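Local coordinates for protein galactokinase (Bifidobacterium longum subsp. infantis ATCC 15697 = JCM 1222 = DSM 20088, PDB 6TEQ) that probably phosphorylates galactose at the expense of ATP, as a galactokinase of the GHMP kinase family, and here holds a 2-fluoro analogue of that sugar, at residues Gly39-His47 with Arg363-Ile374; Asp49-Ala59 with Cys198-Arg209. All coordinates share one frame; numbering follows the deposited sequence.

Contact 1: Gly39-His47 with Arg363-Ile374. With GAF (2-deoxy-2-fluoro-alpha-D-galactopyranose), chain M.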
loop_
_atom_site.group_PDB
_atom_site.type_symbol
_atom_site.label_atom_id
_atom_site.label_comp_id
_atom_site.label_asym_id
_atom_site.label_seq_id
_atom_site.Cartn_x
_atom_site.Cartn_y
_atom_site.Cartn_z
ATOM N N GLY A 39 -0.494 -4.422 -6.179
ATOM C CA GLY A 39 -0.109 -3.187 -5.500
ATOM C C GLY A 39 -1.347 -2.336 -5.278
ATOM O O GLY A 39 -2.449 -2.781 -5.583
ATOM N N ARG A 40 -1.159 -1.140 -4.716
ATOM C CA ARG A 40 -2.309 -0.341 -4.298
ATOM C C ARG A 40 -2.003 1.128 -4.446
ATOM O O ARG A 40 -0.821 1.555 -4.288
ATOM C CB ARG A 40 -2.685 -0.688 -2.853
ATOM C CG ARG A 40 -1.681 -0.294 -1.790
ATOM C CD ARG A 40 -1.938 1.062 -1.209
ATOM N NE ARG A 40 -0.847 1.481 -0.326
ATOM C CZ ARG A 40 0.250 2.111 -0.686
ATOM N NH1 ARG A 40 1.167 2.390 0.238
ATOM N NH2 ARG A 40 0.410 2.587 -1.915
ATOM N N VAL A 41 -3.068 1.916 -4.570
ATOM C CA VAL A 41 -2.982 3.371 -4.290
ATOM C C VAL A 41 -3.992 3.732 -3.202
ATOM O O VAL A 41 -5.179 3.421 -3.300
ATOM C CB VAL A 41 -3.169 4.225 -5.553
ATOM C CG1 VAL A 41 -1.910 4.335 -6.365
ATOM C CG2 VAL A 41 -4.219 3.651 -6.458
ATOM N N ASN A 42 -3.501 4.456 -2.216
ATOM C CA ASN A 42 -4.364 4.983 -1.156
ATOM C C ASN A 42 -4.994 6.251 -1.710
ATOM O O ASN A 42 -4.297 7.212 -1.980
ATOM C CB ASN A 42 -3.622 5.176 0.150
ATOM C CG ASN A 42 -4.585 5.292 1.299
ATOM O OD1 ASN A 42 -5.733 4.870 1.188
ATOM N ND2 ASN A 42 -4.091 5.907 2.356
ATOM N N LEU A 43 -6.302 6.259 -1.853
ATOM C CA LEU A 43 -6.937 7.460 -2.406
ATOM C C LEU A 43 -6.781 8.591 -1.391
ATOM O O LEU A 43 -6.555 9.737 -1.794
ATOM C CB LEU A 43 -8.392 7.210 -2.757
ATOM C CG LEU A 43 -8.681 6.165 -3.817
ATOM C CD1 LEU A 43 -10.162 5.963 -3.898
ATOM C CD2 LEU A 43 -8.096 6.548 -5.174
ATOM N N ILE A 44 -7.053 8.295 -0.124
ATOM C CA ILE A 44 -6.965 9.291 0.965
ATOM C C ILE A 44 -7.021 8.526 2.271
ATOM O O ILE A 44 -7.404 7.370 2.286
ATOM C CB ILE A 44 -8.153 10.291 0.775
ATOM C CG1 ILE A 44 -7.943 11.555 1.572
ATOM C CG2 ILE A 44 -9.510 9.688 1.033
ATOM C CD1 ILE A 44 -8.865 12.702 1.180
ATOM N N GLY A 45 -6.545 9.178 3.310
ATOM C CA GLY A 45 -6.407 8.580 4.642
ATOM C C GLY A 45 -5.006 8.074 4.812
ATOM O O GLY A 45 -4.785 6.883 4.954
ATOM N N GLU A 46 -4.090 9.002 4.793
ATOM C CA GLU A 46 -2.667 8.738 4.775
ATOM C C GLU A 46 -2.079 9.012 6.150
ATOM O O GLU A 46 -2.426 9.978 6.850
ATOM C CB GLU A 46 -1.980 9.620 3.741
ATOM C CG GLU A 46 -0.793 8.957 3.082
ATOM C CD GLU A 46 -1.262 7.872 2.099
ATOM O OE1 GLU A 46 -1.268 6.665 2.506
ATOM O OE2 GLU A 46 -1.693 8.217 0.948
ATOM N N HIS A 47 -1.278 8.053 6.559
ATOM C CA HIS A 47 -0.651 8.074 7.864
ATOM C C HIS A 47 -1.698 7.997 8.970
ATOM O O HIS A 47 -1.469 8.554 10.063
ATOM C CB HIS A 47 0.332 9.176 7.949
ATOM C CG HIS A 47 1.614 8.915 7.275
ATOM N ND1 HIS A 47 2.605 8.107 7.814
ATOM C CD2 HIS A 47 2.065 9.300 6.036
ATOM C CE1 HIS A 47 3.580 8.048 6.922
ATOM N NE2 HIS A 47 3.282 8.740 5.864
ATOM N N ARG A 363 -2.354 14.503 -5.082
ATOM C CA ARG A 363 -1.710 14.287 -3.794
ATOM C C ARG A 363 -0.685 13.188 -3.950
ATOM O O ARG A 363 -0.909 12.238 -4.699
ATOM C CB ARG A 363 -2.728 13.901 -2.704
ATOM C CG ARG A 363 -3.563 12.670 -3.005
ATOM C CD ARG A 363 -4.653 12.408 -1.997
ATOM N NE ARG A 363 -4.049 12.065 -0.744
ATOM C CZ ARG A 363 -3.487 10.899 -0.405
ATOM N NH1 ARG A 363 -2.791 10.839 0.699
ATOM N NH2 ARG A 363 -3.661 9.810 -1.087
ATOM N N MET A 364 0.314 13.243 -3.090
ATOM C CA MET A 364 1.127 12.044 -2.860
ATOM C C MET A 364 0.238 10.908 -2.329
ATOM O O MET A 364 -0.794 11.157 -1.704
ATOM C CB MET A 364 2.231 12.365 -1.892
ATOM C CG MET A 364 1.803 12.851 -0.495
ATOM S SD MET A 364 2.896 12.317 0.811
ATOM C CE MET A 364 2.445 10.592 0.909
ATOM N N THR A 365 0.641 9.671 -2.578
ATOM C CA THR A 365 -0.036 8.468 -2.043
ATOM C C THR A 365 0.999 7.558 -1.367
ATOM O O THR A 365 2.190 7.517 -1.787
ATOM C CB THR A 365 -0.797 7.694 -3.155
ATOM O OG1 THR A 365 -1.700 6.740 -2.571
ATOM C CG2 THR A 365 0.101 7.015 -4.167
ATOM N N GLY A 366 0.557 6.902 -0.301
ATOM C CA GLY A 366 1.404 5.993 0.418
ATOM C C GLY A 366 2.217 6.731 1.511
ATOM O O GLY A 366 1.831 7.783 1.957
ATOM N N GLY A 367 3.380 6.172 1.844
ATOM C CA GLY A 367 4.160 6.664 2.980
ATOM C C GLY A 367 4.779 8.007 2.762
ATOM O O GLY A 367 4.936 8.719 3.707
ATOM N N GLY A 368 5.097 8.354 1.540
ATOM C CA GLY A 368 5.816 9.594 1.275
ATOM C C GLY A 368 7.314 9.427 1.163
ATOM O O GLY A 368 7.799 8.313 0.929
ATOM N N PHE A 369 8.015 10.565 1.327
ATOM C CA PHE A 369 9.504 10.661 1.298
ATOM C C PHE A 369 10.000 10.339 -0.095
ATOM O O PHE A 369 11.203 10.169 -0.270
ATOM C CB PHE A 369 10.102 9.701 2.331
ATOM C CG PHE A 369 9.533 9.861 3.703
ATOM C CD1 PHE A 369 9.808 11.003 4.429
ATOM C CD2 PHE A 369 8.781 8.844 4.280
ATOM C CE1 PHE A 369 9.269 11.151 5.693
ATOM C CE2 PHE A 369 8.280 8.983 5.558
ATOM C CZ PHE A 369 8.536 10.134 6.266
ATOM N N GLY A 370 9.112 10.348 -1.085
ATOM C CA GLY A 370 9.386 9.848 -2.422
ATOM C C GLY A 370 8.169 9.152 -2.946
ATOM O O GLY A 370 7.099 9.302 -2.315
ATOM N N GLY A 371 8.326 8.437 -4.060
ATOM C CA GLY A 371 7.272 7.577 -4.577
ATOM C C GLY A 371 6.356 8.323 -5.504
ATOM O O GLY A 371 6.815 9.047 -6.383
ATOM N N SER A 372 5.059 8.080 -5.330
ATOM C CA SER A 372 4.077 8.447 -6.377
ATOM C C SER A 372 3.094 9.522 -5.923
ATOM O O SER A 372 2.774 9.642 -4.709
ATOM C CB SER A 372 3.321 7.248 -6.899
ATOM O OG SER A 372 4.169 6.214 -7.340
ATOM N N ILE A 373 2.566 10.216 -6.913
ATOM C CA ILE A 373 1.385 11.066 -6.780
ATOM C C ILE A 373 0.246 10.430 -7.535
ATOM O O ILE A 373 0.420 9.658 -8.479
ATOM C CB ILE A 373 1.641 12.538 -7.203
ATOM C CG1 ILE A 373 1.754 12.742 -8.715
ATOM C CG2 ILE A 373 2.795 13.137 -6.476
ATOM C CD1 ILE A 373 1.191 14.029 -9.114
ATOM N N ILE A 374 -0.942 10.867 -7.170
ATOM C CA ILE A 374 -2.183 10.553 -7.874
ATOM C C ILE A 374 -2.927 11.855 -8.114
ATOM O O ILE A 374 -2.784 12.825 -7.391
ATOM C CB ILE A 374 -3.017 9.536 -7.103
ATOM C CG1 ILE A 374 -3.623 10.146 -5.854
ATOM C CG2 ILE A 374 -2.186 8.280 -6.834
ATOM C CD1 ILE A 374 -4.462 9.211 -5.022
HETATM C C1 GAF M . 3.272 3.127 4.110
HETATM C C2 GAF M . 2.841 2.006 5.033
HETATM F F2 GAF M . 3.272 0.828 4.519
HETATM C C3 GAF M . 1.339 1.969 5.216
HETATM O O3 GAF M . 1.022 1.110 6.266
HETATM C C4 GAF M . 0.783 3.375 5.589
HETATM O O4 GAF M . 1.141 3.795 6.899
HETATM C C5 GAF M . 1.263 4.362 4.581
HETATM O O5 GAF M . 2.670 4.357 4.537
HETATM C C6 GAF M . 0.801 5.779 4.853
HETATM O O6 GAF M . -0.621 5.883 4.794
HETATM O O1 GAF M . 2.822 2.704 2.836
HETATM O O HOH W 1 4.082 3.611 0.465
#
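Glu46 reaches from the loop after strand 33-42 to Arg363 and Gly366. Its CB lies 3.4 Å from Arg363 NH1, and CG rests 3.1 Å from Gly366 O. The chain bends at chi2 (73°), which brings the carboxylate back toward Arg363, and the two planes lie 22° apart. OE2 accepts from both terminal nitrogens of Arg363, an end-on grip from one face of the carboxylate: NH1 at 2.9 Å on the anti side, and NH2 at 3.2 Å nearly in line with the C-O bond. Gly366 N adds a weak bond to OE2. The other oxygen, OE1, accepts a nearly straight bond from Asn42 ND2. Glu46 OE1 also sits 2.5 Å from GAF O6. With alanine in place of Glu46, the buried Arg363 guanidinium would probably lose its counter-charge and Asn42 ND2 one of its acceptors. Farther on, His47 NE2 points in the ring plane at Gly367 O (2.7 Å), while ND1 pairs with Tyr50 OH; one ring face covers C6 of the sugar, whose O6 receives His47 N. Thr365 OG1 donates to Asn42 O at 2.7 Å. The glycine-rich turn Gly366-Gly371 is consistent with the third conserved motif of GHMP kinases, and Gly366 and Gly367 line the galactose site.

Contact 2: Asp49-Ala59 with Cys198-Arg209. With GAF (2-deoxy-2-fluoro-alpha-D-galactopyranose), chain M.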
loop_
_atom_site.group_PDB
_atom_site.type_symbol
_atom_site.label_atom_id
_atom_site.label_comp_id
_atom_site.label_asym_id
_atom_site.label_seq_id
_atom_site.Cartn_x
_atom_site.Cartn_y
_atom_site.Cartn_z
ATOM N N ASP A 49 -3.471 4.677 9.263
ATOM C CA ASP A 49 -3.656 3.250 9.596
ATOM C C ASP A 49 -3.096 2.879 10.976
ATOM O O ASP A 49 -3.818 2.217 11.769
ATOM C CB ASP A 49 -3.183 2.358 8.483
ATOM C CG ASP A 49 -1.730 2.381 8.075
ATOM O OD1 ASP A 49 -1.053 3.340 8.426
ATOM O OD2 ASP A 49 -1.310 1.380 7.429
ATOM N N TYR A 50 -1.863 3.251 11.252
ATOM C CA TYR A 50 -1.189 2.861 12.504
ATOM C C TYR A 50 -1.701 3.742 13.646
ATOM O O TYR A 50 -1.345 3.478 14.789
ATOM C CB TYR A 50 0.337 2.941 12.340
ATOM C CG TYR A 50 0.905 4.244 11.810
ATOM C CD1 TYR A 50 0.979 5.357 12.659
ATOM C CD2 TYR A 50 1.370 4.345 10.497
ATOM C CE1 TYR A 50 1.468 6.578 12.198
ATOM C CE2 TYR A 50 1.927 5.533 10.033
ATOM C CZ TYR A 50 1.961 6.649 10.887
ATOM O OH TYR A 50 2.510 7.807 10.424
ATOM N N ASN A 51 -2.573 4.720 13.345
ATOM C CA ASN A 51 -3.302 5.531 14.365
ATOM C C ASN A 51 -4.750 5.035 14.557
ATOM O O ASN A 51 -5.547 5.796 15.128
ATOM C CB ASN A 51 -3.268 6.992 13.937
ATOM C CG ASN A 51 -1.889 7.597 14.071
ATOM O OD1 ASN A 51 -1.313 7.501 15.150
ATOM N ND2 ASN A 51 -1.360 8.161 12.971
ATOM N N ALA A 52 -5.102 3.853 14.054
ATOM C CA ALA A 52 -6.448 3.242 14.182
ATOM C C ALA A 52 -7.474 4.098 13.404
ATOM O O ALA A 52 -8.657 4.164 13.783
ATOM C CB ALA A 52 -6.849 3.090 15.651
ATOM N N GLY A 53 -7.037 4.766 12.332
ATOM C CA GLY A 53 -7.892 5.680 11.588
ATOM C C GLY A 53 -8.610 5.000 10.452
ATOM O O GLY A 53 -8.801 3.790 10.454
ATOM N N LEU A 54 -9.047 5.835 9.540
ATOM C CA LEU A 54 -9.752 5.427 8.310
ATOM C C LEU A 54 -8.800 5.572 7.145
ATOM O O LEU A 54 -7.997 6.530 7.110
ATOM C CB LEU A 54 -10.975 6.298 8.023
ATOM C CG LEU A 54 -12.023 6.259 9.123
ATOM C CD1 LEU A 54 -13.140 7.242 8.817
ATOM C CD2 LEU A 54 -12.590 4.858 9.289
ATOM N N CYS A 55 -8.960 4.669 6.159
ATOM C CA CYS A 55 -8.188 4.688 4.893
ATOM C C CYS A 55 -9.134 4.374 3.749
ATOM O O CYS A 55 -10.252 3.878 4.000
ATOM C CB CYS A 55 -7.019 3.705 4.909
ATOM S SG CYS A 55 -6.066 3.711 6.454
ATOM N N LEU A 56 -8.674 4.634 2.536
ATOM C CA LEU A 56 -9.474 4.376 1.327
ATOM C C LEU A 56 -8.601 3.973 0.159
ATOM O O LEU A 56 -8.470 4.746 -0.796
ATOM C CB LEU A 56 -10.324 5.613 1.040
ATOM C CG LEU A 56 -11.451 5.387 0.048
ATOM C CD1 LEU A 56 -12.527 4.461 0.631
ATOM C CD2 LEU A 56 -12.062 6.709 -0.342
ATOM N N PRO A 57 -8.020 2.753 0.217
ATOM C CA PRO A 57 -7.240 2.292 -0.929
ATOM C C PRO A 57 -8.068 1.575 -1.992
ATOM O O PRO A 57 -9.176 1.149 -1.771
ATOM C CB PRO A 57 -6.275 1.287 -0.285
ATOM C CG PRO A 57 -7.069 0.685 0.881
ATOM C CD PRO A 57 -7.849 1.905 1.440
ATOM N N ILE A 58 -7.462 1.572 -3.180
ATOM C CA ILE A 58 -7.852 0.687 -4.304
ATOM C C ILE A 58 -6.677 -0.212 -4.606
ATOM O O ILE A 58 -5.495 0.181 -4.362
ATOM C CB ILE A 58 -8.289 1.480 -5.538
ATOM C CG1 ILE A 58 -7.183 2.373 -6.080
ATOM C CG2 ILE A 58 -9.548 2.256 -5.223
ATOM C CD1 ILE A 58 -7.420 2.899 -7.449
ATOM N N ALA A 59 -6.997 -1.362 -5.156
ATOM C CA ALA A 59 -5.961 -2.275 -5.656
ATOM C C ALA A 59 -5.672 -1.866 -7.095
ATOM O O ALA A 59 -6.625 -1.669 -7.914
ATOM C CB ALA A 59 -6.437 -3.688 -5.587
ATOM N N CYS A 198 -9.515 -5.560 -1.382
ATOM C CA CYS A 198 -10.160 -4.656 -2.360
ATOM C C CYS A 198 -10.996 -5.465 -3.336
ATOM O O CYS A 198 -10.738 -6.690 -3.494
ATOM C CB CYS A 198 -9.144 -3.793 -3.062
ATOM S SG CYS A 198 -8.488 -2.445 -2.055
ATOM N N THR A 199 -11.924 -4.793 -3.979
ATOM C CA THR A 199 -12.681 -5.412 -5.073
ATOM C C THR A 199 -12.672 -4.500 -6.307
ATOM O O THR A 199 -12.527 -3.282 -6.227
ATOM C CB THR A 199 -14.094 -5.765 -4.616
ATOM O OG1 THR A 199 -14.802 -4.555 -4.284
ATOM C CG2 THR A 199 -14.120 -6.705 -3.433
ATOM N N GLU A 200 -12.860 -5.110 -7.433
ATOM C CA GLU A 200 -12.905 -4.386 -8.722
ATOM C C GLU A 200 -14.033 -3.342 -8.700
ATOM O O GLU A 200 -15.118 -3.619 -8.178
ATOM C CB GLU A 200 -13.111 -5.344 -9.874
ATOM C CG GLU A 200 -13.025 -4.668 -11.233
ATOM C CD GLU A 200 -14.275 -3.941 -11.737
ATOM O OE1 GLU A 200 -15.419 -4.331 -11.317
ATOM O OE2 GLU A 200 -14.111 -2.958 -12.540
ATOM N N GLY A 201 -13.716 -2.143 -9.159
ATOM C CA GLY A 201 -14.664 -1.020 -9.210
ATOM C C GLY A 201 -14.992 -0.389 -7.861
ATOM O O GLY A 201 -15.946 0.422 -7.832
ATOM N N HIS A 202 -14.304 -0.750 -6.780
ATOM C CA HIS A 202 -14.583 -0.227 -5.436
ATOM C C HIS A 202 -13.289 0.177 -4.739
ATOM O O HIS A 202 -12.246 -0.436 -5.013
ATOM C CB HIS A 202 -15.295 -1.298 -4.609
ATOM C CG HIS A 202 -16.632 -1.635 -5.129
ATOM N ND1 HIS A 202 -16.805 -2.417 -6.248
ATOM C CD2 HIS A 202 -17.852 -1.254 -4.707
ATOM C CE1 HIS A 202 -18.109 -2.549 -6.457
ATOM N NE2 HIS A 202 -18.789 -1.823 -5.538
ATOM N N ALA A 203 -13.419 1.153 -3.838
ATOM C CA ALA A 203 -12.404 1.498 -2.847
ATOM C C ALA A 203 -12.769 0.819 -1.533
ATOM O O ALA A 203 -13.957 0.644 -1.268
ATOM C CB ALA A 203 -12.327 3.017 -2.782
ATOM N N LEU A 204 -11.765 0.503 -0.764
ATOM C CA LEU A 204 -11.930 -0.193 0.479
ATOM C C LEU A 204 -11.942 0.813 1.645
ATOM O O LEU A 204 -10.874 1.420 2.007
ATOM C CB LEU A 204 -10.780 -1.172 0.625
ATOM C CG LEU A 204 -10.896 -2.074 1.857
ATOM C CD1 LEU A 204 -11.909 -3.160 1.592
ATOM C CD2 LEU A 204 -9.560 -2.681 2.211
ATOM N N LEU A 205 -13.114 1.202 2.154
ATOM C CA LEU A 205 -13.120 2.108 3.356
ATOM C C LEU A 205 -12.776 1.237 4.575
ATOM O O LEU A 205 -13.595 0.428 5.034
ATOM C CB LEU A 205 -14.496 2.758 3.480
ATOM C CG LEU A 205 -14.679 3.621 4.700
ATOM C CD1 LEU A 205 -13.624 4.713 4.826
ATOM C CD2 LEU A 205 -16.077 4.178 4.712
ATOM N N LEU A 206 -11.519 1.347 4.976
ATOM C CA LEU A 206 -10.893 0.462 5.972
ATOM C C LEU A 206 -10.838 1.233 7.282
ATOM O O LEU A 206 -10.281 2.334 7.366
ATOM C CB LEU A 206 -9.522 0.077 5.440
ATOM C CG LEU A 206 -8.653 -0.665 6.444
ATOM C CD1 LEU A 206 -9.205 -2.054 6.663
ATOM C CD2 LEU A 206 -7.234 -0.723 5.945
ATOM N N ASP A 207 -11.419 0.633 8.312
ATOM C CA ASP A 207 -11.401 1.169 9.653
ATOM C C ASP A 207 -10.392 0.406 10.461
ATOM O O ASP A 207 -10.594 -0.793 10.649
ATOM C CB ASP A 207 -12.828 1.133 10.192
ATOM C CG ASP A 207 -12.996 1.823 11.536
ATOM O OD1 ASP A 207 -12.022 1.871 12.315
ATOM O OD2 ASP A 207 -14.136 2.336 11.766
ATOM N N CYS A 208 -9.320 1.082 10.862
ATOM C CA CYS A 208 -8.151 0.403 11.447
ATOM C C CYS A 208 -8.253 0.254 12.971
ATOM O O CYS A 208 -7.230 -0.118 13.560
ATOM C CB CYS A 208 -6.898 1.154 11.047
ATOM S SG CYS A 208 -6.669 1.033 9.240
ATOM N N ARG A 209 -9.441 0.514 13.572
ATOM C CA ARG A 209 -9.519 0.276 15.031
ATOM C C ARG A 209 -9.265 -1.205 15.286
ATOM O O ARG A 209 -9.863 -2.059 14.660
ATOM C CB ARG A 209 -10.842 0.760 15.579
ATOM C CG ARG A 209 -10.924 2.275 15.647
ATOM C CD ARG A 209 -12.334 2.660 16.018
ATOM N NE ARG A 209 -13.344 2.308 15.041
ATOM C CZ ARG A 209 -14.650 2.189 15.272
ATOM N NH1 ARG A 209 -15.155 2.230 16.471
ATOM N NH2 ARG A 209 -15.436 1.910 14.260
HETATM C C1 GAF M . 3.272 3.127 4.110
HETATM C C2 GAF M . 2.841 2.006 5.033
HETATM F F2 GAF M . 3.272 0.828 4.519
HETATM C C3 GAF M . 1.339 1.969 5.216
HETATM O O3 GAF M . 1.022 1.110 6.266
HETATM C C4 GAF M . 0.783 3.375 5.589
HETATM O O4 GAF M . 1.141 3.795 6.899
HETATM C C5 GAF M . 1.263 4.362 4.581
HETATM O O5 GAF M . 2.670 4.357 4.537
HETATM C C6 GAF M . 0.801 5.779 4.853
HETATM O O6 GAF M . -0.621 5.883 4.794
HETATM O O1 GAF M . 2.822 2.704 2.836
HETATM O O HOH W 2 -9.758 -1.956 -5.847
#
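Cys55 and Leu206 form the hydrogen-bonded antiparallel pair at the heart of this contact: Cys55 N reaches Leu206 O at 2.9 Å, and Leu206 N returns to Cys55 O. Packing is close from here toward Pro57, whose CD presses to 3.1 Å from Leu204 O while its own carbonyl takes Leu204 N. A chi1 of -165° sends the Leu56 side chain away from its own N, and the turn at chi2 brings CD1 to 3.7 Å from Ala203 CB. Beyond Leu54, Cys208 N bonds to Gly53 O at 2.8 Å, and Cys208 CB touches both Gly53 O and Asp49 O. The looser side is the type II turn Thr199-His202, where Glu200 is exposed and a water bridges Ala59 N and His202 O. The opposite end is partly exposed but tied by charge: Arg209 grips Asp207 side-on, NE to OD1 and NH2 to OD2, and Arg209 N completes an Asx turn; Arg268 also reaches OD1. Asp49 turns from the strands to the sugar, Asp49 OD2 lying 2.6 Å from GAF O3 and accepting from Leu190 N of helix 190-197. Helix 294-318 packs on Leu54, Leu56 and Leu205, while strand 33-42 runs along strand 54-70.

How the contacts relate
From the N terminus, strand 33-42 ends inside 39-47, the first half of contact 1, and after a single intervening residue the chain enters 49-59, the first half of contact 2. It turns back there into strand 54-70, antiparallel to 33-42, so the two contacts meet directly: Leu43 N lies 2.8 Å from Leu56 O, a probable hydrogen bond. Contact 2 closes first, when 198-209 arrives after helix 190-197 and adds its strand to the same sheet. Contact 1 closes the wider loop much later, at 363-374, so it encloses contact 2. It thereby ties that sheet to the hairpin of a second one, and the bound sugar touches both contacts.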